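Local coordinates for protein nicotinate phosphoribosyltransferase (Porphyromonas gingivalis, PDB 2IM5) that probably makes nicotinate mononucleotide from nicotinate and phosphoribosyl pyrophosphate at the expense of ATP, a step of NAD biosynthesis, at residues Asp255-Ala266 with Lys285-Val295. Sequence-based numbering, arbitrary orientation.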
ATOM      1  N   ASP A 255      -8.231 -18.503   2.038  1.00 19.07           N
ATOM      2  CA  ASP A 255      -8.511 -19.925   1.835  1.00 20.89           C
ATOM      3  C   ASP A 255      -8.371 -20.281   0.354  1.00 20.60           C
ATOM      4  O   ASP A 255      -7.856 -21.348   0.013  1.00 17.65           O
ATOM      5  CB  ASP A 255      -9.919 -20.298   2.325  1.00 25.81           C
ATOM      6  CG  ASP A 255     -10.029 -20.298   3.851  1.00 30.92           C
ATOM      7  OD1 ASP A 255      -8.978 -20.349   4.530  1.00 31.01           O
ATOM      8  OD2 ASP A 255     -11.165 -20.262   4.372  1.00 33.83           O
ATOM      9  N   VAL A 256      -8.832 -19.384  -0.519  1.00 18.86           N
ATOM     10  CA  VAL A 256      -8.738 -19.615  -1.952  1.00 19.03           C
ATOM     11  C   VAL A 256      -7.261 -19.569  -2.356  1.00 21.17           C
ATOM     12  O   VAL A 256      -6.788 -20.403  -3.121  1.00 19.86           O
ATOM     13  CB  VAL A 256      -9.521 -18.548  -2.739  1.00 19.71           C
ATOM     14  CG1 VAL A 256      -9.157 -18.619  -4.216  1.00 20.11           C
ATOM     15  CG2 VAL A 256     -11.022 -18.765  -2.551  1.00 18.82           C
ATOM     16  N   PHE A 257      -6.527 -18.596  -1.823  1.00 21.18           N
ATOM     17  CA  PHE A 257      -5.106 -18.474  -2.134  1.00 21.50           C
ATOM     18  C   PHE A 257      -4.350 -19.749  -1.763  1.00 22.32           C
ATOM     19  O   PHE A 257      -3.665 -20.346  -2.594  1.00 23.61           O
ATOM     20  CB  PHE A 257      -4.480 -17.308  -1.371  1.00 20.28           C
ATOM     21  CG  PHE A 257      -3.014 -17.122  -1.651  1.00 20.00           C
ATOM     22  CD1 PHE A 257      -2.588 -16.263  -2.654  1.00 18.70           C
ATOM     23  CD2 PHE A 257      -2.056 -17.845  -0.937  1.00 21.00           C
ATOM     24  CE1 PHE A 257      -1.231 -16.125  -2.949  1.00 19.51           C
ATOM     25  CE2 PHE A 257      -0.701 -17.718  -1.221  1.00 21.33           C
ATOM     26  CZ  PHE A 257      -0.287 -16.855  -2.230  1.00 21.36           C
ATOM     27  N   MET A 258      -4.476 -20.157  -0.503  1.00 24.41           N
ATOM     28  CA  MET A 258      -3.792 -21.346  -0.002  1.00 24.60           C
ATOM     29  C   MET A 258      -4.134 -22.602  -0.793  1.00 26.27           C
ATOM     30  O   MET A 258      -3.246 -23.381  -1.141  1.00 26.26           O
ATOM     31  CB  MET A 258      -4.109 -21.560   1.483  1.00 22.49           C
ATOM     32  CG  MET A 258      -3.449 -20.542   2.411  1.00 21.26           C
ATOM     33  SD  MET A 258      -1.632 -20.435   2.239  1.00 14.46           S
ATOM     34  CE  MET A 258      -1.350 -18.894   2.990  1.00 18.82           C
ATOM     35  N   ARG A 259      -5.415 -22.791  -1.079  1.00 27.77           N
ATOM     36  CA  ARG A 259      -5.856 -23.955  -1.831  1.00 30.36           C
ATOM     37  C   ARG A 259      -5.167 -24.039  -3.193  1.00 30.58           C
ATOM     38  O   ARG A 259      -4.887 -25.135  -3.681  1.00 32.44           O
ATOM     39  CB  ARG A 259      -7.377 -23.915  -2.032  1.00 33.21           C
ATOM     40  CG  ARG A 259      -7.954 -25.162  -2.686  1.00 36.32           C
ATOM     41  CD  ARG A 259      -9.453 -25.016  -2.940  1.00 42.12           C
ATOM     42  NE  ARG A 259     -10.176 -24.611  -1.735  1.00 46.03           N
ATOM     43  CZ  ARG A 259     -10.818 -23.454  -1.600  1.00 46.40           C
ATOM     44  NH1 ARG A 259     -10.836 -22.582  -2.599  1.00 46.61           N
ATOM     45  NH2 ARG A 259     -11.428 -23.163  -0.458  1.00 47.44           N
ATOM     46  N   ASN A 260      -4.879 -22.890  -3.800  1.00 29.22           N
ATOM     47  CA  ASN A 260      -4.247 -22.870  -5.122  1.00 28.94           C
ATOM     48  C   ASN A 260      -2.755 -22.488  -5.125  1.00 27.92           C
ATOM     49  O   ASN A 260      -2.153 -22.297  -6.187  1.00 27.00           O
ATOM     50  CB  ASN A 260      -5.016 -21.920  -6.049  1.00 31.10           C
ATOM     51  CG  ASN A 260      -6.501 -22.265  -6.140  1.00 34.47           C
ATOM     52  OD1 ASN A 260      -7.344 -21.636  -5.489  1.00 35.63           O
ATOM     53  ND2 ASN A 260      -6.824 -23.283  -6.937  1.00 34.25           N
ATOM     54  N   PHE A 261      -2.164 -22.387  -3.939  1.00 25.31           N
ATOM     55  CA  PHE A 261      -0.753 -22.022  -3.803  1.00 22.99           C
ATOM     56  C   PHE A 261       0.111 -23.178  -4.308  1.00 22.02           C
ATOM     57  O   PHE A 261       0.109 -24.258  -3.730  1.00 21.58           O
ATOM     58  CB  PHE A 261      -0.459 -21.726  -2.327  1.00 21.25           C
ATOM     59  CG  PHE A 261       0.793 -20.931  -2.090  1.00 21.13           C
ATOM     60  CD1 PHE A 261       1.313 -20.104  -3.074  1.00 18.96           C
ATOM     61  CD2 PHE A 261       1.408 -20.953  -0.839  1.00 20.70           C
ATOM     62  CE1 PHE A 261       2.422 -19.305  -2.820  1.00 21.17           C
ATOM     63  CE2 PHE A 261       2.517 -20.156  -0.576  1.00 20.53           C
ATOM     64  CZ  PHE A 261       3.025 -19.330  -1.567  1.00 20.20           C
ATOM     65  N   SER A 262       0.844 -22.951  -5.389  1.00 21.63           N
ATOM     66  CA  SER A 262       1.674 -24.007  -5.959  1.00 24.44           C
ATOM     67  C   SER A 262       2.988 -24.181  -5.210  1.00 23.46           C
ATOM     68  O   SER A 262       3.501 -23.243  -4.607  1.00 25.35           O
ATOM     69  CB  SER A 262       1.974 -23.716  -7.432  1.00 24.92           C
ATOM     70  OG  SER A 262       2.955 -22.696  -7.554  1.00 26.60           O
ATOM     71  N   LYS A 263       3.529 -25.389  -5.258  1.00 23.21           N
ATOM     72  CA  LYS A 263       4.790 -25.689  -4.593  1.00 23.21           C
ATOM     73  C   LYS A 263       5.901 -24.765  -5.092  1.00 21.75           C
ATOM     74  O   LYS A 263       6.718 -24.287  -4.311  1.00 20.18           O
ATOM     75  CB  LYS A 263       5.183 -27.146  -4.845  1.00 25.18           C
ATOM     76  CG  LYS A 263       6.409 -27.590  -4.067  1.00 28.23           C
ATOM     77  CD  LYS A 263       6.688 -29.070  -4.265  1.00 32.33           C
ATOM     78  CE  LYS A 263       7.964 -29.490  -3.539  1.00 34.07           C
ATOM     79  NZ  LYS A 263       7.867 -29.321  -2.059  1.00 34.41           N
ATOM     80  N   LYS A 264       5.924 -24.527  -6.401  1.00 20.46           N
ATOM     81  CA  LYS A 264       6.929 -23.660  -7.009  1.00 21.67           C
ATOM     82  C   LYS A 264       6.929 -22.258  -6.398  1.00 20.41           C
ATOM     83  O   LYS A 264       7.980 -21.730  -6.016  1.00 20.43           O
ATOM     84  CB  LYS A 264       6.681 -23.563  -8.512  1.00 24.68           C
ATOM     85  CG  LYS A 264       7.669 -22.691  -9.245  1.00 30.80           C
ATOM     86  CD  LYS A 264       7.419 -22.718 -10.756  1.00 34.76           C
ATOM     87  CE  LYS A 264       6.044 -22.184 -11.115  1.00 36.59           C
ATOM     88  NZ  LYS A 264       5.791 -22.292 -12.586  1.00 41.27           N
ATOM     89  N   HIS A 265       5.748 -21.655  -6.311  1.00 17.72           N
ATOM     90  CA  HIS A 265       5.626 -20.324  -5.740  1.00 17.67           C
ATOM     91  C   HIS A 265       5.890 -20.327  -4.234  1.00 16.42           C
ATOM     92  O   HIS A 265       6.515 -19.409  -3.706  1.00 14.85           O
ATOM     93  CB  HIS A 265       4.242 -19.758  -6.051  1.00 17.33           C
ATOM     94  CG  HIS A 265       4.059 -19.408  -7.494  1.00 16.99           C
ATOM     95  ND1 HIS A 265       2.819 -19.251  -8.073  1.00 16.68           N
ATOM     96  CD2 HIS A 265       4.964 -19.194  -8.479  1.00 16.21           C
ATOM     97  CE1 HIS A 265       2.969 -18.959  -9.354  1.00 17.88           C
ATOM     98  NE2 HIS A 265       4.263 -18.919  -9.624  1.00 16.69           N
ATOM     99  N   ALA A 266       5.413 -21.359  -3.549  1.00 16.19           N
ATOM    100  CA  ALA A 266       5.632 -21.459  -2.115  1.00 19.08           C
ATOM    101  C   ALA A 266       7.138 -21.516  -1.829  1.00 19.63           C
ATOM    102  O   ALA A 266       7.617 -20.930  -0.864  1.00 21.43           O
ATOM    103  CB  ALA A 266       4.944 -22.701  -1.559  1.00 18.43           C
ATOM    104  N   LYS A 285      -3.195 -21.312   9.010  1.00 26.12           N
ATOM    105  CA  LYS A 285      -3.399 -21.635   7.598  1.00 25.58           C
ATOM    106  C   LYS A 285      -2.077 -21.682   6.844  1.00 24.54           C
ATOM    107  O   LYS A 285      -1.814 -22.619   6.092  1.00 23.62           O
ATOM    108  CB  LYS A 285      -4.316 -20.603   6.935  1.00 27.39           C
ATOM    109  CG  LYS A 285      -5.748 -20.598   7.447  1.00 29.62           C
ATOM    110  CD  LYS A 285      -6.554 -19.476   6.799  1.00 31.05           C
ATOM    111  CE  LYS A 285      -8.021 -19.503   7.222  1.00 31.84           C
ATOM    112  NZ  LYS A 285      -8.746 -18.277   6.733  1.00 33.15           N
ATOM    113  N   ALA A 286      -1.245 -20.668   7.056  1.00 23.77           N
ATOM    114  CA  ALA A 286       0.053 -20.576   6.392  1.00 23.88           C
ATOM    115  C   ALA A 286       0.942 -21.769   6.736  1.00 24.40           C
ATOM    116  O   ALA A 286       1.448 -22.463   5.846  1.00 23.96           O
ATOM    117  CB  ALA A 286       0.748 -19.282   6.792  1.00 21.21           C
ATOM    118  N   VAL A 287       1.137 -22.001   8.031  1.00 23.94           N
ATOM    119  CA  VAL A 287       1.968 -23.110   8.480  1.00 23.79           C
ATOM    120  C   VAL A 287       1.443 -24.447   7.969  1.00 24.25           C
ATOM    121  O   VAL A 287       2.223 -25.296   7.527  1.00 24.52           O
ATOM    122  CB  VAL A 287       2.060 -23.157  10.025  1.00 23.98           C
ATOM    123  CG1 VAL A 287       2.771 -24.432  10.476  1.00 22.06           C
ATOM    124  CG2 VAL A 287       2.808 -21.938  10.526  1.00 24.68           C
ATOM    125  N   ARG A 288       0.128 -24.636   8.009  1.00 23.54           N
ATOM    126  CA  ARG A 288      -0.448 -25.893   7.543  1.00 24.64           C
ATOM    127  C   ARG A 288      -0.233 -26.114   6.044  1.00 24.38           C
ATOM    128  O   ARG A 288       0.137 -27.211   5.612  1.00 24.66           O
ATOM    129  CB  ARG A 288      -1.951 -25.962   7.865  1.00 27.50           C
ATOM    130  CG  ARG A 288      -2.623 -27.199   7.275  1.00 32.86           C
ATOM    131  CD  ARG A 288      -4.000 -27.510   7.871  1.00 38.00           C
ATOM    132  NE  ARG A 288      -5.020 -26.518   7.537  1.00 42.44           N
ATOM    133  CZ  ARG A 288      -5.298 -25.448   8.277  1.00 44.44           C
ATOM    134  NH1 ARG A 288      -4.632 -25.227   9.405  1.00 47.14           N
ATOM    135  NH2 ARG A 288      -6.242 -24.597   7.890  1.00 44.68           N
ATOM    136  N   ARG A 289      -0.458 -25.079   5.243  1.00 22.96           N
ATOM    137  CA  ARG A 289      -0.289 -25.212   3.803  1.00 20.34           C
ATOM    138  C   ARG A 289       1.173 -25.458   3.433  1.00 20.26           C
ATOM    139  O   ARG A 289       1.466 -26.249   2.543  1.00 21.16           O
ATOM    140  CB  ARG A 289      -0.809 -23.966   3.082  1.00 20.63           C
ATOM    141  CG  ARG A 289      -0.728 -24.054   1.562  1.00 21.16           C
ATOM    142  CD  ARG A 289      -1.357 -25.342   1.026  1.00 20.84           C
ATOM    143  NE  ARG A 289      -1.340 -25.368  -0.435  1.00 22.75           N
ATOM    144  CZ  ARG A 289      -1.497 -26.463  -1.176  1.00 22.46           C
ATOM    145  NH1 ARG A 289      -1.684 -27.640  -0.595  1.00 21.48           N
ATOM    146  NH2 ARG A 289      -1.460 -26.377  -2.497  1.00 17.86           N
ATOM    147  N   TYR A 290       2.094 -24.778   4.104  1.00 19.52           N
ATOM    148  CA  TYR A 290       3.508 -24.984   3.815  1.00 20.04           C
ATOM    149  C   TYR A 290       3.893 -26.439   4.063  1.00 21.20           C
ATOM    150  O   TYR A 290       4.630 -27.039   3.285  1.00 20.42           O
ATOM    151  CB  TYR A 290       4.384 -24.077   4.675  1.00 17.58           C
ATOM    152  CG  TYR A 290       4.576 -22.678   4.121  1.00 18.34           C
ATOM    153  CD1 TYR A 290       4.940 -22.478   2.789  1.00 17.16           C
ATOM    154  CD2 TYR A 290       4.447 -21.557   4.944  1.00 18.13           C
ATOM    155  CE1 TYR A 290       5.176 -21.193   2.286  1.00 16.40           C
ATOM    156  CE2 TYR A 290       4.679 -20.275   4.454  1.00 17.90           C
ATOM    157  CZ  TYR A 290       5.043 -20.096   3.124  1.00 17.66           C
ATOM    158  OH  TYR A 290       5.272 -18.818   2.641  1.00 16.29           O
ATOM    159  N   GLU A 291       3.390 -27.011   5.146  1.00 23.06           N
ATOM    160  CA  GLU A 291       3.699 -28.393   5.450  1.00 26.78           C
ATOM    161  C   GLU A 291       3.067 -29.347   4.449  1.00 26.80           C
ATOM    162  O   GLU A 291       3.662 -30.368   4.114  1.00 26.89           O
ATOM    163  CB  GLU A 291       3.271 -28.720   6.874  1.00 28.22           C
ATOM    164  CG  GLU A 291       4.047 -27.897   7.882  1.00 33.41           C
ATOM    165  CD  GLU A 291       3.626 -28.169   9.304  1.00 36.64           C
ATOM    166  OE1 GLU A 291       2.409 -28.329   9.536  1.00 37.22           O
ATOM    167  OE2 GLU A 291       4.511 -28.204  10.190  1.00 40.66           O
ATOM    168  N   GLU A 292       1.876 -29.014   3.960  1.00 28.04           N
ATOM    169  CA  GLU A 292       1.217 -29.857   2.969  1.00 28.79           C
ATOM    170  C   GLU A 292       2.096 -29.897   1.728  1.00 29.01           C
ATOM    171  O   GLU A 292       2.229 -30.930   1.070  1.00 28.36           O
ATOM    172  CB  GLU A 292      -0.148 -29.282   2.580  1.00 30.94           C
ATOM    173  CG  GLU A 292      -1.287 -29.646   3.503  1.00 33.95           C
ATOM    174  CD  GLU A 292      -2.550 -28.866   3.180  1.00 37.09           C
ATOM    175  OE1 GLU A 292      -2.722 -28.479   1.997  1.00 35.45           O
ATOM    176  OE2 GLU A 292      -3.369 -28.651   4.106  1.00 38.19           O
ATOM    177  N   LEU A 293       2.684 -28.751   1.403  1.00 28.99           N
ATOM    178  CA  LEU A 293       3.548 -28.635   0.238  1.00 29.06           C
ATOM    179  C   LEU A 293       4.973 -29.091   0.529  1.00 30.74           C
ATOM    180  O   LEU A 293       5.839 -29.022  -0.341  1.00 31.50           O
ATOM    181  CB  LEU A 293       3.574 -27.185  -0.246  1.00 28.79           C
ATOM    182  CG  LEU A 293       2.266 -26.620  -0.803  1.00 28.20           C
ATOM    183  CD1 LEU A 293       2.419 -25.125  -1.048  1.00 26.25           C
ATOM    184  CD2 LEU A 293       1.904 -27.354  -2.094  1.00 26.90           C
ATOM    185  N   ARG A 294       5.213 -29.554   1.749  1.00 31.37           N
ATOM    186  CA  ARG A 294       6.536 -30.005   2.152  1.00 33.94           C
ATOM    187  C   ARG A 294       7.567 -28.889   2.024  1.00 33.50           C
ATOM    188  O   ARG A 294       8.678 -29.093   1.535  1.00 33.31           O
ATOM    189  CB  ARG A 294       6.961 -31.226   1.326  1.00 36.80           C
ATOM    190  CG  ARG A 294       6.602 -32.564   1.968  1.00 42.27           C
ATOM    191  CD  ARG A 294       5.135 -32.627   2.392  1.00 48.10           C
ATOM    192  NE  ARG A 294       4.849 -33.803   3.219  1.00 52.17           N
ATOM    193  CZ  ARG A 294       3.664 -34.075   3.759  1.00 53.17           C
ATOM    194  NH1 ARG A 294       2.638 -33.256   3.564  1.00 53.22           N
ATOM    195  NH2 ARG A 294       3.506 -35.171   4.494  1.00 54.33           N
ATOM    196  N   VAL A 295       7.172 -27.700   2.462  1.00 31.71           N
ATOM    197  CA  VAL A 295       8.036 -26.531   2.456  1.00 30.29           C
ATOM    198  C   VAL A 295       8.175 -26.163   3.928  1.00 29.80           C
ATOM    199  O   VAL A 295       7.195 -26.180   4.666  1.00 28.98           O
ATOM    200  CB  VAL A 295       7.396 -25.364   1.671  1.00 30.32           C
ATOM    201  CG1 VAL A 295       8.203 -24.096   1.857  1.00 29.41           C
ATOM    202  CG2 VAL A 295       7.318 -25.722   0.196  1.00 30.43           C
TER
HETATM  203  O   HOH W   1       6.473 -18.841   0.347  1.00 21.14           O
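Met258 and Arg289 meet where helices 255-260 and 285-292 run side by side, axes 10.3 Å apart and inclined by 14°, outside the parallel strands of the barrel-like phosphoribosyltransferase domain; Leu272 of strand 271-274, which lies between them in sequence, touches Met258 and Ala286. Met258 lays SD against Arg289 CB at 3.7 Å, the two side chains passing in opposite directions. Arg289 starts with CG anti to its own N (chi1 -177°) and bends at chi2, carrying its guanidinium to the carbonyl of Phe261, in the link to helix 263-266. There NH2 donates to Phe261 O at 2.9 Å, tilted out of the carbonyl plane, while NH1 forms a salt bridge with Glu292 OE1; Leu293 CD2 lies over one guanidinium face. The Phe261 ring is sandwiched between Phe257 CE2 and, toward the rim of the other face, Ala266 CB, which also touches Leu293 CD1 at 3.5 Å. At one end Asp255 OD1 forms a 3.0 Å salt bridge with Lys285 NZ, the side chains crossing nearly at right angles. At the other, Lys263 turns at chi4 (63°) and NZ donates a 2.7 Å hydrogen bond to Leu293 O, in the Schellman turn, nearly in line with its C=O bond. A water donates to Ala266 O and sits 2.6 Å from Tyr290 OH.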